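Local atomic coordinates of Afp (Microbacterium arborescens, PDB entry 2YJK), a protein that probably binds and stores ferric iron as a twelve-subunit Dps protein of the ferritin fold, with metal sites shared between subunits. Residues C[62-65]-C[66-70]; C[122-125]-C[126-129]; C[48-51]-C[52-55]; C[73-76]-C[77-81]. All blocks are in the same frame, centred on the assembly; numbering follows the deposited sequence.

Contact 1: residues C[62-65]-C[66-70]. With OFE (Iron(II) oxide), chain P.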
ATOM      1  N   VAL C  62      23.694  -7.686  -0.946  1.00 27.72           N
ATOM      2  CA  VAL C  62      23.929  -7.015  -2.211  1.00 25.83           C
ATOM      3  C   VAL C  62      23.110  -5.710  -2.239  1.00 26.04           C
ATOM      4  O   VAL C  62      23.637  -4.666  -2.644  1.00 25.87           O
ATOM      5  CB  VAL C  62      23.491  -7.965  -3.363  1.00 26.67           C
ATOM      6  CG1 VAL C  62      23.258  -7.206  -4.662  1.00 25.10           C
ATOM      7  CG2 VAL C  62      24.487  -9.075  -3.583  1.00 27.27           C
ATOM      8  N   ALA C  63      21.833  -5.771  -1.812  1.00 24.34           N
ATOM      9  CA  ALA C  63      20.908  -4.640  -1.909  1.00 24.68           C
ATOM     10  C   ALA C  63      21.478  -3.533  -0.967  1.00 24.90           C
ATOM     11  O   ALA C  63      21.610  -2.390  -1.399  1.00 24.70           O
ATOM     12  CB  ALA C  63      19.472  -5.053  -1.540  1.00 24.77           C
ATOM     13  N   HIS C  64      21.927  -3.906   0.253  1.00 25.03           N
ATOM     14  CA  HIS C  64      22.662  -2.990   1.149  1.00 24.61           C
ATOM     15  C   HIS C  64      23.942  -2.430   0.529  1.00 25.55           C
ATOM     16  O   HIS C  64      24.147  -1.198   0.537  1.00 25.46           O
ATOM     17  CB  HIS C  64      22.983  -3.656   2.480  1.00 26.61           C
ATOM     18  CG  HIS C  64      21.748  -3.992   3.283  1.00 32.51           C
ATOM     19  ND1 HIS C  64      21.736  -4.934   4.293  1.00 38.05           N
ATOM     20  CD2 HIS C  64      20.470  -3.560   3.161  1.00 36.45           C
ATOM     21  CE1 HIS C  64      20.514  -5.036   4.788  1.00 39.18           C
ATOM     22  NE2 HIS C  64      19.728  -4.214   4.117  1.00 42.02           N
ATOM     23  N   ALA C  65      24.818  -3.306  -0.012  1.00 24.71           N
ATOM     24  CA  ALA C  65      26.068  -2.814  -0.587  1.00 24.95           C
ATOM     25  C   ALA C  65      25.774  -1.747  -1.685  1.00 25.75           C
ATOM     26  O   ALA C  65      26.398  -0.664  -1.706  1.00 25.75           O
ATOM     27  CB  ALA C  65      26.950  -4.024  -1.163  1.00 25.06           C
ATOM     28  N   GLN C  66      24.831  -2.048  -2.568  1.00 22.70           N
ATOM     29  CA  GLN C  66      24.454  -1.089  -3.589  1.00 25.15           C
ATOM     30  C   GLN C  66      24.012   0.252  -2.990  1.00 26.02           C
ATOM     31  O   GLN C  66      24.427   1.258  -3.480  1.00 25.89           O
ATOM     32  CB  GLN C  66      23.358  -1.603  -4.562  1.00 24.79           C
ATOM     33  CG  GLN C  66      23.150  -0.648  -5.769  1.00 27.49           C
ATOM     34  CD  GLN C  66      24.435  -0.550  -6.654  1.00 31.20           C
ATOM     35  OE1 GLN C  66      25.243   0.412  -6.557  1.00 34.19           O
ATOM     36  NE2 GLN C  66      24.657  -1.575  -7.458  1.00 28.46           N
ATOM     37  N   ASP C  67      23.198   0.254  -1.935  1.00 26.87           N
ATOM     38  CA  ASP C  67      22.788   1.505  -1.310  1.00 28.90           C
ATOM     39  C   ASP C  67      23.987   2.215  -0.739  1.00 27.57           C
ATOM     40  O   ASP C  67      24.149   3.412  -0.951  1.00 27.80           O
ATOM     41  CB  ASP C  67      21.733   1.307  -0.225  1.00 30.93           C
ATOM     42  CG  ASP C  67      20.348   0.986  -0.807  1.00 42.13           C
ATOM     43  OD1 ASP C  67      19.963   1.526  -1.910  1.00 48.64           O
ATOM     44  OD2 ASP C  67      19.611   0.162  -0.165  1.00 53.47           O
ATOM     45  N   TYR C  68      24.853   1.481  -0.082  1.00 26.18           N
ATOM     46  CA  TYR C  68      26.047   2.095   0.534  1.00 26.76           C
ATOM     47  C   TYR C  68      26.976   2.681  -0.488  1.00 26.32           C
ATOM     48  O   TYR C  68      27.487   3.774  -0.283  1.00 26.78           O
ATOM     49  CB  TYR C  68      26.791   1.104   1.434  1.00 24.88           C
ATOM     50  CG  TYR C  68      25.953   0.558   2.561  1.00 28.55           C
ATOM     51  CD1 TYR C  68      24.904   1.337   3.154  1.00 31.16           C
ATOM     52  CD2 TYR C  68      26.172  -0.738   3.032  1.00 32.71           C
ATOM     53  CE1 TYR C  68      24.138   0.815   4.176  1.00 35.32           C
ATOM     54  CE2 TYR C  68      25.387  -1.266   4.076  1.00 33.79           C
ATOM     55  CZ  TYR C  68      24.416  -0.495   4.634  1.00 34.35           C
ATOM     56  OH  TYR C  68      23.667  -1.069   5.614  1.00 38.74           O
ATOM     57  N   ALA C  69      27.146   1.994  -1.621  1.00 26.09           N
ATOM     58  CA  ALA C  69      28.020   2.503  -2.700  1.00 26.61           C
ATOM     59  C   ALA C  69      27.447   3.845  -3.182  1.00 26.14           C
ATOM     60  O   ALA C  69      28.178   4.854  -3.298  1.00 25.32           O
ATOM     61  CB  ALA C  69      28.133   1.473  -3.879  1.00 24.76           C
ATOM     62  N   ASP C  70      26.132   3.882  -3.391  1.00 25.25           N
ATOM     63  CA  ASP C  70      25.469   5.142  -3.821  1.00 27.93           C
ATOM     64  C   ASP C  70      25.558   6.290  -2.866  1.00 26.41           C
ATOM     65  O   ASP C  70      25.734   7.402  -3.308  1.00 26.51           O
ATOM     66  CB  ASP C  70      23.981   5.012  -3.997  1.00 27.44           C
ATOM     67  CG  ASP C  70      23.641   4.635  -5.358  1.00 40.47           C
ATOM     68  OD1 ASP C  70      23.798   3.374  -5.497  1.00 42.79           O
ATOM     69  OD2 ASP C  70      23.290   5.563  -6.250  1.00 41.96           O
TER
HETATM   70 FE   OFE P1159      21.685   7.520  -6.699  1.00 41.44          FE
HETATM   71  O   OFE P1159      20.513   5.705  -6.814  0.50 15.89           O
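H64 and Y68 both hold CG beside the backbone N (chi1 -65° and -59°), which lays the two side chains along one side of helix 51-78, one turn apart. The tyrosine ring runs back toward the earlier turn, and its CE2 lies 3.7 Å from H64 CB. One ring face also covers the backbone: Y68 CG is 3.2 Å from H64 O, which sits above the ring plane near its rim. That same carbonyl accepts the Y68 N-H at 2.8 Å between N and O. The neighbouring bond, A69 N to A65 O, is equally short at 2.8 Å. With a smaller alanine at Y68, H64 CB and the H64 carbonyl would probably lose their cover, and the packing on I144 and V148 of helix 135-156 would go. The imidazole is held at ND1 by D151. D70 reaches the bound iron oxide, with OD2 2.6 Å from the iron. E74 of the same chain and H43 of the second subunit, a neighbouring copy, bind the same iron. D70 OD1 forms a salt bridge with K40 of that subunit. This short run therefore has two chemistries: ring packing inside its own helix bundle, and metal binding across a subunit interface.

Contact 2: residues C[122-125]-C[126-129]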
ATOM      1  N   ASP C 122      38.624  -0.303   5.461  1.00 35.24           N
ATOM      2  CA  ASP C 122      38.561   1.005   4.778  1.00 35.21           C
ATOM      3  C   ASP C 122      37.509   1.934   5.420  1.00 33.12           C
ATOM      4  O   ASP C 122      37.722   3.134   5.502  1.00 33.16           O
ATOM      5  CB  ASP C 122      38.324   0.844   3.286  1.00 36.01           C
ATOM      6  CG  ASP C 122      39.592   0.340   2.511  1.00 43.76           C
ATOM      7  OD1 ASP C 122      40.796   0.658   2.860  1.00 49.61           O
ATOM      8  OD2 ASP C 122      39.381  -0.352   1.483  1.00 48.34           O
ATOM      9  N   LEU C 123      36.389   1.391   5.915  1.00 31.50           N
ATOM     10  CA  LEU C 123      35.435   2.244   6.661  1.00 29.98           C
ATOM     11  C   LEU C 123      36.064   2.824   7.957  1.00 30.87           C
ATOM     12  O   LEU C 123      35.856   4.016   8.294  1.00 30.72           O
ATOM     13  CB  LEU C 123      34.114   1.528   6.914  1.00 28.51           C
ATOM     14  CG  LEU C 123      33.251   1.388   5.649  1.00 27.42           C
ATOM     15  CD1 LEU C 123      32.360   0.168   5.765  1.00 26.35           C
ATOM     16  CD2 LEU C 123      32.435   2.675   5.382  1.00 26.44           C
ATOM     17  N   GLN C 124      36.857   2.011   8.657  1.00 30.69           N
ATOM     18  CA  GLN C 124      37.437   2.456   9.913  1.00 32.08           C
ATOM     19  C   GLN C 124      38.533   3.486   9.611  1.00 32.28           C
ATOM     20  O   GLN C 124      38.541   4.539  10.192  1.00 34.00           O
ATOM     21  CB  GLN C 124      37.935   1.281  10.778  1.00 32.36           C
ATOM     22  CG  GLN C 124      38.400   1.679  12.245  1.00 36.42           C
ATOM     23  CD  GLN C 124      37.247   2.323  13.094  1.00 42.57           C
ATOM     24  OE1 GLN C 124      36.118   1.810  13.137  1.00 44.40           O
ATOM     25  NE2 GLN C 124      37.531   3.460  13.727  1.00 42.31           N
ATOM     26  N   ALA C 125      39.332   3.266   8.587  1.00 31.37           N
ATOM     27  CA  ALA C 125      40.190   4.361   8.116  1.00 33.12           C
ATOM     28  C   ALA C 125      39.416   5.671   7.745  1.00 32.35           C
ATOM     29  O   ALA C 125      39.867   6.771   8.050  1.00 31.29           O
ATOM     30  CB  ALA C 125      41.092   3.895   6.953  1.00 33.70           C
ATOM     31  N   ALA C 126      38.255   5.556   7.099  1.00 31.66           N
ATOM     32  CA  ALA C 126      37.511   6.795   6.766  1.00 31.82           C
ATOM     33  C   ALA C 126      37.016   7.482   8.022  1.00 31.33           C
ATOM     34  O   ALA C 126      37.140   8.662   8.132  1.00 30.99           O
ATOM     35  CB  ALA C 126      36.384   6.555   5.791  1.00 29.93           C
ATOM     36  N   ILE C 127      36.523   6.716   8.986  1.00 31.97           N
ATOM     37  CA  ILE C 127      35.995   7.276  10.232  1.00 32.73           C
ATOM     38  C   ILE C 127      37.095   7.987  11.006  1.00 34.18           C
ATOM     39  O   ILE C 127      36.882   9.103  11.478  1.00 34.30           O
ATOM     40  CB  ILE C 127      35.301   6.191  11.110  1.00 32.53           C
ATOM     41  CG1 ILE C 127      34.055   5.695  10.376  1.00 30.04           C
ATOM     42  CG2 ILE C 127      34.915   6.733  12.508  1.00 30.31           C
ATOM     43  CD1 ILE C 127      33.636   4.334  10.803  1.00 28.62           C
ATOM     44  N   ASP C 128      38.259   7.352  11.126  1.00 36.21           N
ATOM     45  CA  ASP C 128      39.421   7.991  11.772  1.00 38.31           C
ATOM     46  C   ASP C 128      39.872   9.204  10.959  1.00 38.73           C
ATOM     47  O   ASP C 128      40.066  10.285  11.506  1.00 38.55           O
ATOM     48  CB  ASP C 128      40.610   6.999  11.950  1.00 40.53           C
ATOM     49  CG  ASP C 128      40.292   5.817  12.923  1.00 47.10           C
ATOM     50  OD1 ASP C 128      39.361   5.944  13.761  1.00 52.26           O
ATOM     51  OD2 ASP C 128      40.945   4.738  12.818  1.00 52.99           O
ATOM     52  N   GLY C 129      40.017   9.027   9.641  1.00 38.38           N
ATOM     53  CA  GLY C 129      40.616  10.061   8.775  1.00 38.57           C
ATOM     54  C   GLY C 129      39.724  11.286   8.557  1.00 38.38           C
ATOM     55  O   GLY C 129      40.231  12.367   8.298  1.00 38.49           O
TER
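The hydrogen bonds between D122-A125 and A126-G129 are mostly those of the helix backbone. D128 N to Q124 O is 3.0 Å and nearly straight. G129 N to A125 O is shorter, 2.8 Å. One further bond joins side chains. Q124 NE2 donates to D128 OD1 at 3.1 Å, with a bent N-H...O angle of 136°. The carboxylate oxygen lies close to the plane of the Q124 amide, but the amide nitrogen comes to it from above the carboxylate plane. The two flat groups are turned 58° apart. The bend of the glutamine chain at chi2 (61°) carries its amide toward the next turn, where D128 stands. D122 forms a salt bridge with K31. The I127 branch lies against the L123 carbonyl: CG1 rests 3.2 Å from L123 O and CD1 3.4 Å from the same oxygen. The apolar packing is with neighbouring helices. L123 packs on V28 and I144, A126 on F24, and I127 on A141 and on T136 of the third subunit. Helix 105-130 is thus amphipathic here: buried aliphatic groups join it to helices 15-45 and 135-156, while a bent amide-carboxylate bond links successive turns on its more exposed side.

Contact 3: residues C[48-51]-C[52-55]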
ATOM      1  N   GLY C  48      23.550 -26.301  -1.190  1.00 31.82           N
ATOM      2  CA  GLY C  48      23.628 -27.134   0.023  1.00 32.32           C
ATOM      3  C   GLY C  48      22.485 -26.841   0.957  1.00 32.99           C
ATOM      4  O   GLY C  48      21.571 -26.050   0.616  1.00 32.13           O
ATOM      5  N   SER C  49      22.542 -27.413   2.158  1.00 33.76           N
ATOM      6  CA  SER C  49      21.324 -27.589   2.971  1.00 35.35           C
ATOM      7  C   SER C  49      20.660 -26.271   3.416  1.00 35.48           C
ATOM      8  O   SER C  49      19.469 -26.224   3.712  1.00 35.95           O
ATOM      9  CB  SER C  49      21.611 -28.484   4.152  1.00 35.93           C
ATOM     10  OG  SER C  49      22.540 -27.844   4.996  1.00 38.95           O
ATOM     11  N   ASN C  50      21.441 -25.206   3.430  1.00 35.04           N
ATOM     12  CA  ASN C  50      20.935 -23.903   3.792  1.00 36.17           C
ATOM     13  C   ASN C  50      20.609 -22.997   2.585  1.00 33.75           C
ATOM     14  O   ASN C  50      20.469 -21.816   2.747  1.00 32.81           O
ATOM     15  CB  ASN C  50      21.988 -23.203   4.615  1.00 37.13           C
ATOM     16  CG  ASN C  50      21.431 -22.616   5.884  1.00 42.15           C
ATOM     17  OD1 ASN C  50      20.216 -22.434   6.041  1.00 48.09           O
ATOM     18  ND2 ASN C  50      22.338 -22.268   6.801  1.00 48.81           N
ATOM     19  N   PHE C  51      20.470 -23.571   1.395  1.00 33.22           N
ATOM     20  CA  PHE C  51      20.349 -22.785   0.181  1.00 31.60           C
ATOM     21  C   PHE C  51      19.389 -21.587   0.240  1.00 31.84           C
ATOM     22  O   PHE C  51      19.809 -20.458   0.011  1.00 30.88           O
ATOM     23  CB  PHE C  51      20.018 -23.649  -1.040  1.00 30.60           C
ATOM     24  CG  PHE C  51      19.673 -22.834  -2.244  1.00 29.56           C
ATOM     25  CD1 PHE C  51      20.668 -22.251  -3.013  1.00 27.53           C
ATOM     26  CD2 PHE C  51      18.341 -22.607  -2.587  1.00 27.81           C
ATOM     27  CE1 PHE C  51      20.377 -21.486  -4.152  1.00 27.19           C
ATOM     28  CE2 PHE C  51      18.019 -21.837  -3.721  1.00 30.15           C
ATOM     29  CZ  PHE C  51      19.055 -21.266  -4.499  1.00 30.65           C
ATOM     30  N   ILE C  52      18.113 -21.814   0.535  1.00 32.81           N
ATOM     31  CA  ILE C  52      17.150 -20.718   0.305  1.00 34.08           C
ATOM     32  C   ILE C  52      17.385 -19.531   1.277  1.00 32.68           C
ATOM     33  O   ILE C  52      17.377 -18.361   0.866  1.00 31.56           O
ATOM     34  CB  ILE C  52      15.653 -21.208   0.148  1.00 34.91           C
ATOM     35  CG1 ILE C  52      14.784 -20.180  -0.586  1.00 36.34           C
ATOM     36  CG2 ILE C  52      15.034 -21.512   1.482  1.00 34.74           C
ATOM     37  CD1 ILE C  52      15.069 -19.988  -2.052  1.00 38.88           C
ATOM     38  N   ALA C  53      17.699 -19.837   2.523  1.00 32.69           N
ATOM     39  CA  ALA C  53      17.956 -18.784   3.510  1.00 32.19           C
ATOM     40  C   ALA C  53      19.247 -17.999   3.177  1.00 31.02           C
ATOM     41  O   ALA C  53      19.284 -16.790   3.285  1.00 28.89           O
ATOM     42  CB  ALA C  53      18.022 -19.394   4.910  1.00 33.41           C
ATOM     43  N   ILE C  54      20.290 -18.680   2.713  1.00 31.10           N
ATOM     44  CA  ILE C  54      21.528 -18.003   2.355  1.00 29.57           C
ATOM     45  C   ILE C  54      21.448 -17.293   0.996  1.00 30.18           C
ATOM     46  O   ILE C  54      22.064 -16.234   0.815  1.00 29.04           O
ATOM     47  CB  ILE C  54      22.719 -18.981   2.403  1.00 31.18           C
ATOM     48  CG1 ILE C  54      22.859 -19.592   3.847  1.00 34.08           C
ATOM     49  CG2 ILE C  54      24.026 -18.323   1.906  1.00 30.10           C
ATOM     50  CD1 ILE C  54      23.104 -18.585   4.967  1.00 33.67           C
ATOM     51  N   HIS C  55      20.779 -17.933   0.019  1.00 29.94           N
ATOM     52  CA  HIS C  55      20.425 -17.308  -1.260  1.00 30.58           C
ATOM     53  C   HIS C  55      19.728 -15.947  -0.998  1.00 29.81           C
ATOM     54  O   HIS C  55      20.058 -14.954  -1.598  1.00 29.35           O
ATOM     55  CB  HIS C  55      19.509 -18.266  -2.052  1.00 30.91           C
ATOM     56  CG  HIS C  55      19.056 -17.755  -3.387  1.00 33.07           C
ATOM     57  ND1 HIS C  55      19.879 -17.735  -4.513  1.00 30.48           N
ATOM     58  CD2 HIS C  55      17.829 -17.350  -3.803  1.00 32.20           C
ATOM     59  CE1 HIS C  55      19.187 -17.255  -5.537  1.00 34.32           C
ATOM     60  NE2 HIS C  55      17.940 -17.037  -5.139  1.00 35.08           N
TER
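The start of helix 51-78 is formed here, where a type I beta turn from G48 to F51 leads into its first turn. The turn is closed by F51 N to G48 O at 2.8 Å. N50 holds the N-cap position, but its side chain makes no capping bond. The first helical bonds run from I54 N to N50 O (3.1 Å) and from H55 N to F51 O (2.7 Å). The N50 side chain crosses that of I54, with CB 3.8 Å from I54 CG1. Its amide nitrogen, ND2, bonds to S49 of the fifth subunit.

The main side-chain contact is an offset stack of F51 on H55. Both have CG anti to the backbone N (chi1 171° and 180°), which sends the two side chains the same way, side by side. The ring centroids are 4.8 Å apart and the planes differ by 26°. F51 CZ lies over one face of the imidazole, 3.6 Å from H55 ND1. H55 CB in turn sits over one face of the phenyl ring, a CH-pi contact. I52 CD1 touches the phenyl at CE2, 3.9 Å away.

H55 also stacks on the iron ligand H43 of helix 15-45 and accepts a bond from H43 ND1 at its backbone O, which probably makes it a second-shell residue of the iron site, with F51 next along the stack and W153 and F154 of the fourth subunit adding further rings. I54 faces W105 and I109 of helix 105-130, and both F51 and I54 lean on V46 of strand 46-47.

Contact 4: residues C[73-76]-C[77-81]. With OFE (Iron(II) oxide), chain P.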
ATOM      1  N   ALA C  73      29.169   7.449  -2.930  1.00 23.42           N
ATOM      2  CA  ALA C  73      29.500   8.091  -4.218  1.00 24.36           C
ATOM      3  C   ALA C  73      28.899   9.476  -4.262  1.00 25.54           C
ATOM      4  O   ALA C  73      29.530  10.462  -4.707  1.00 26.14           O
ATOM      5  CB  ALA C  73      28.991   7.214  -5.416  1.00 21.47           C
ATOM      6  N   GLU C  74      27.675   9.582  -3.776  1.00 25.31           N
ATOM      7  CA  GLU C  74      26.956  10.820  -4.004  1.00 26.96           C
ATOM      8  C   GLU C  74      27.413  11.860  -3.032  1.00 25.90           C
ATOM      9  O   GLU C  74      27.329  13.051  -3.299  1.00 26.69           O
ATOM     10  CB  GLU C  74      25.433  10.586  -3.959  1.00 26.50           C
ATOM     11  CG  GLU C  74      25.045   9.685  -5.187  1.00 31.83           C
ATOM     12  CD  GLU C  74      23.541   9.562  -5.427  1.00 39.00           C
ATOM     13  OE1 GLU C  74      22.717   9.933  -4.533  1.00 38.81           O
ATOM     14  OE2 GLU C  74      23.176   9.096  -6.539  1.00 43.40           O
ATOM     15  N   ARG C  75      27.840  11.407  -1.882  1.00 25.26           N
ATOM     16  CA  ARG C  75      28.521  12.308  -0.957  1.00 27.54           C
ATOM     17  C   ARG C  75      29.795  12.895  -1.619  1.00 28.48           C
ATOM     18  O   ARG C  75      30.030  14.119  -1.505  1.00 29.76           O
ATOM     19  CB  ARG C  75      28.862  11.584   0.379  1.00 27.92           C
ATOM     20  CG  ARG C  75      29.666  12.459   1.383  1.00 28.65           C
ATOM     21  CD  ARG C  75      28.746  13.545   1.890  1.00 27.10           C
ATOM     22  NE  ARG C  75      29.484  14.555   2.589  1.00 33.21           N
ATOM     23  CZ  ARG C  75      29.034  15.777   2.850  1.00 35.08           C
ATOM     24  NH1 ARG C  75      27.787  16.182   2.449  1.00 31.04           N
ATOM     25  NH2 ARG C  75      29.851  16.588   3.484  1.00 30.02           N
ATOM     26  N   ILE C  76      30.609  12.070  -2.308  1.00 28.29           N
ATOM     27  CA  ILE C  76      31.809  12.604  -3.022  1.00 28.31           C
ATOM     28  C   ILE C  76      31.435  13.616  -4.110  1.00 29.13           C
ATOM     29  O   ILE C  76      32.024  14.698  -4.239  1.00 29.75           O
ATOM     30  CB  ILE C  76      32.645  11.483  -3.666  1.00 29.49           C
ATOM     31  CG1 ILE C  76      33.307  10.611  -2.574  1.00 28.65           C
ATOM     32  CG2 ILE C  76      33.731  12.093  -4.610  1.00 29.07           C
ATOM     33  CD1 ILE C  76      33.691   9.234  -3.073  1.00 29.66           C
ATOM     34  N   VAL C  77      30.407  13.278  -4.869  1.00 28.21           N
ATOM     35  CA  VAL C  77      29.988  14.113  -5.977  1.00 28.68           C
ATOM     36  C   VAL C  77      29.375  15.420  -5.467  1.00 30.40           C
ATOM     37  O   VAL C  77      29.669  16.482  -6.024  1.00 29.49           O
ATOM     38  CB  VAL C  77      29.068  13.359  -6.957  1.00 28.37           C
ATOM     39  CG1 VAL C  77      28.557  14.380  -8.104  1.00 29.96           C
ATOM     40  CG2 VAL C  77      29.923  12.149  -7.618  1.00 26.72           C
ATOM     41  N   ALA C  78      28.600  15.338  -4.376  1.00 29.59           N
ATOM     42  CA  ALA C  78      27.948  16.509  -3.776  1.00 31.77           C
ATOM     43  C   ALA C  78      28.948  17.537  -3.310  1.00 33.53           C
ATOM     44  O   ALA C  78      28.609  18.716  -3.225  1.00 34.83           O
ATOM     45  CB  ALA C  78      27.028  16.090  -2.543  1.00 30.41           C
ATOM     46  N   LEU C  79      30.149  17.078  -2.954  1.00 34.80           N
ATOM     47  CA  LEU C  79      31.255  17.966  -2.514  1.00 35.29           C
ATOM     48  C   LEU C  79      31.989  18.515  -3.707  1.00 36.21           C
ATOM     49  O   LEU C  79      32.966  19.276  -3.567  1.00 37.22           O
ATOM     50  CB  LEU C  79      32.235  17.221  -1.603  1.00 35.89           C
ATOM     51  CG  LEU C  79      31.619  16.872  -0.225  1.00 38.00           C
ATOM     52  CD1 LEU C  79      32.574  16.055   0.608  1.00 39.70           C
ATOM     53  CD2 LEU C  79      31.215  18.146   0.539  1.00 43.80           C
ATOM     54  N   GLY C  80      31.525  18.139  -4.890  1.00 34.35           N
ATOM     55  CA  GLY C  80      32.036  18.740  -6.107  1.00 34.74           C
ATOM     56  C   GLY C  80      33.160  17.955  -6.784  1.00 33.87           C
ATOM     57  O   GLY C  80      33.695  18.454  -7.697  1.00 33.68           O
ATOM     58  N   LEU C  81      33.464  16.717  -6.388  1.00 33.63           N
ATOM     59  CA  LEU C  81      34.502  15.889  -7.095  1.00 34.94           C
ATOM     60  C   LEU C  81      34.007  14.649  -7.908  1.00 34.55           C
ATOM     61  O   LEU C  81      32.988  14.064  -7.555  1.00 33.61           O
ATOM     62  CB  LEU C  81      35.584  15.434  -6.119  1.00 34.92           C
ATOM     63  CG  LEU C  81      36.492  16.511  -5.475  1.00 37.33           C
ATOM     64  CD1 LEU C  81      37.345  15.815  -4.460  1.00 38.75           C
ATOM     65  CD2 LEU C  81      37.426  17.373  -6.437  1.00 40.04           C
TER
HETATM   66 FE   OFE P1159      21.685   7.520  -6.699  1.00 41.44          FE
HETATM   67  O   OFE P1159      20.513   5.705  -6.814  0.50 15.89           O
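I76 O is gripped from two places at the end of helix 51-78. L81 N donates to it at 3.3 Å with an N-H...O angle of 158°, and L79 N gives a weak second bond. L79 N also donates to R75 O, so its hydrogen is shared between two carbonyls. G80 N closes the turn on V77 O at 2.7 Å. G80 has positive phi (95°), where a side chain would press on the preceding carbonyl O.

R75 and L79 meet one turn apart. The arginine chain is bent at chi2 (70°), which swings its guanidinium toward the helix end. L79 CD2 lies over one face of that flat group, 3.6 Å from R75 NH2. L79 CG also rests 3.4 Å from R75 O. The guanidinium nitrogens are taken by D134 and S137 of the same chain and by D149 of the sixth subunit, which probably fix its rotation and balance its charge. Replacing L79 by alanine would probably uncover that guanidinium face and lose the packing on A21 and T7. Beyond the helix end, I76 CG2 touches L81 CB at 4.1 Å.

E74 extends the other way, from the side of the helix. Its OE2 is 2.2 Å from the iron of the bound oxide, where D70 of the same chain and H43 of the second subunit complete the protein ligands. The helix end is a Schellman motif with glycine at the positive-phi position. E74, two residues before I76, belongs to the intersubunit iron site characteristic of Dps proteins.

Contacts 1, 3 and 4 all use helix 51-78; contact 3 includes the loop before it and contact 4 the loop after it. Contact 2 belongs to helix 105-130. Contacts 3 and 4 sit toward opposite ends of their helix, with centres about 38 Å apart, and both are buried. Contact 3 forms the helix start with stacked rings; contact 4 ends it with a glycine turn and an arginine held by acids. Contact 1 lies between them and is partly buried. It shares one iron with contact 4, and both meet the second subunit there. Contact 3 instead packs against the chain's own H43, through H55. Contact 2, also partly buried, is away from the annotated sites and relies on aliphatic packing and an amide-carboxylate bond.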